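Local coordinates for protein Dye-decolorizing peroxidase (Irpex lacteus, PDB 7D8M) that binds heme b and, as a member of the DyP-type family, probably uses peroxide to oxidise dyes and other substrates, at residues P342-T345 / D346-S350. Residues are numbered along the deposited sequence; the frame is centred on the assembly and turned at random.
Sequences PEVT and DYEAS
Thr345 and Glu348 meet where an extended loop turns into a helix: the first helical backbone bond runs from Ala349 N to Thr345 O at 3.0 Å, nearly straight at 171°, and leaves Thr345 as the N-cap. The two residues form a capping box. Glu348 N, in the first turn, donates to Thr345 OG1 over 3.3 Å, and in return Glu348 OE1 accepts from Thr345 N at 2.9 Å, on the anti side of the carboxylate and 16° out of its plane. Threonine suits the cap because its OG1, set between the backbone N and the carbonyl carbon (chi1 65°), faces Glu348 N, one of the amides at the start of the helix. Glutamate suits the third helical position: its chain, extended beyond CG, spans back to the cap, where its negative charge should also interact favourably with the helix N-terminus. OE1 also forms a salt bridge with Arg358, while OE2 accepts from the backbone N atoms of Thr355 and Ile356, so the buried carboxylate is gripped at both oxygens. With an alanine here in place of Glu348 the carboxylate is gone, which is likely to leave Thr345 N without its acceptor and to take away the charge that pairs with Arg358. Val344 adds a small apolar contact, its CG1 lying 4.1 Å from Ala349 CB. One residue further on, Asp346 O accepts from both Ser350 N and Ser350 OG, the hydroxyl at 3.1 Å. At the protein surface, the cap joins the loop after strand 334-340 to helix 346-351, with Val344 and Glu348 resting on Val228 and Pro229 of helix 228-237.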
loop_
_atom_site.group_PDB
_atom_site.type_symbol
_atom_site.label_atom_id
_atom_site.label_comp_id
_atom_site.label_asym_id
_atom_site.label_seq_id
_atom_site.Cartn_x
_atom_site.Cartn_y
_atom_site.Cartn_z
ATOM N N PRO A 342 -6.883 -14.545 -10.016
ATOM C CA PRO A 342 -6.106 -15.337 -10.972
ATOM C C PRO A 342 -5.557 -14.488 -12.116
ATOM O O PRO A 342 -5.845 -13.297 -12.262
ATOM C CB PRO A 342 -7.132 -16.349 -11.488
ATOM C CG PRO A 342 -8.410 -15.590 -11.461
ATOM C CD PRO A 342 -8.333 -14.668 -10.253
ATOM N N GLU A 343 -4.754 -15.142 -12.941
ATOM C CA GLU A 343 -4.200 -14.493 -14.109
ATOM C C GLU A 343 -5.299 -14.175 -15.116
ATOM O O GLU A 343 -6.402 -14.727 -15.076
ATOM C CB GLU A 343 -3.137 -15.380 -14.750
ATOM C CG GLU A 343 -1.916 -15.573 -13.869
ATOM C CD GLU A 343 -1.175 -14.269 -13.652
ATOM O OE1 GLU A 343 -0.426 -13.858 -14.563
ATOM O OE2 GLU A 343 -1.358 -13.646 -12.584
ATOM N N VAL A 344 -4.979 -13.246 -16.020
ATOM C CA VAL A 344 -5.880 -12.885 -17.107
ATOM C C VAL A 344 -6.052 -14.069 -18.048
ATOM O O VAL A 344 -5.076 -14.693 -18.470
ATOM C CB VAL A 344 -5.321 -11.655 -17.835
ATOM C CG1 VAL A 344 -6.113 -11.354 -19.121
ATOM C CG2 VAL A 344 -5.294 -10.471 -16.880
ATOM N N THR A 345 -7.298 -14.391 -18.378
ATOM C CA THR A 345 -7.559 -15.547 -19.225
ATOM C C THR A 345 -7.500 -15.152 -20.692
ATOM O O THR A 345 -7.581 -13.976 -21.039
ATOM C CB THR A 345 -8.927 -16.164 -18.924
ATOM O OG1 THR A 345 -9.960 -15.227 -19.262
ATOM C CG2 THR A 345 -9.041 -16.536 -17.439
ATOM N N ASP A 346 -7.368 -16.164 -21.558
ATOM C CA ASP A 346 -7.360 -15.898 -22.998
ATOM C C ASP A 346 -8.601 -15.118 -23.423
ATOM O O ASP A 346 -8.501 -14.176 -24.216
ATOM C CB ASP A 346 -7.254 -17.206 -23.785
ATOM C CG ASP A 346 -5.899 -17.873 -23.633
ATOM O OD1 ASP A 346 -4.988 -17.241 -23.071
ATOM O OD2 ASP A 346 -5.744 -19.039 -24.063
ATOM N N TYR A 347 -9.775 -15.476 -22.883
ATOM C CA TYR A 347 -11.012 -14.792 -23.259
ATOM C C TYR A 347 -10.959 -13.319 -22.879
ATOM O O TYR A 347 -11.318 -12.443 -23.676
ATOM C CB TYR A 347 -12.233 -15.463 -22.603
ATOM C CG TYR A 347 -13.539 -14.827 -23.048
ATOM C CD1 TYR A 347 -14.048 -13.707 -22.400
ATOM C CD2 TYR A 347 -14.245 -15.327 -24.142
ATOM C CE1 TYR A 347 -15.224 -13.096 -22.828
ATOM C CE2 TYR A 347 -15.428 -14.728 -24.568
ATOM C CZ TYR A 347 -15.909 -13.613 -23.910
ATOM O OH TYR A 347 -17.076 -13.005 -24.331
ATOM N N GLU A 348 -10.530 -13.029 -21.651
ATOM C CA GLU A 348 -10.454 -11.645 -21.204
ATOM C C GLU A 348 -9.511 -10.841 -22.084
ATOM O O GLU A 348 -9.835 -9.726 -22.501
ATOM C CB GLU A 348 -9.997 -11.593 -19.752
ATOM C CG GLU A 348 -11.013 -12.163 -18.787
ATOM C CD GLU A 348 -10.474 -12.183 -17.379
ATOM O OE1 GLU A 348 -9.539 -12.976 -17.145
ATOM O OE2 GLU A 348 -10.963 -11.395 -16.530
ATOM N N ALA A 349 -8.336 -11.396 -22.376
ATOM C CA ALA A 349 -7.375 -10.691 -23.211
ATOM C C ALA A 349 -7.936 -10.462 -24.610
ATOM O O ALA A 349 -7.919 -9.335 -25.113
ATOM C CB ALA A 349 -6.062 -11.469 -23.258
ATOM N N SER A 350 -8.481 -11.516 -25.235
ATOM C CA SER A 350 -9.016 -11.388 -26.592
ATOM C C SER A 350 -10.120 -10.345 -26.664
ATOM O O SER A 350 -10.174 -9.552 -27.611
ATOM C CB SER A 350 -9.547 -12.730 -27.093
ATOM O OG SER A 350 -8.490 -13.639 -27.314
#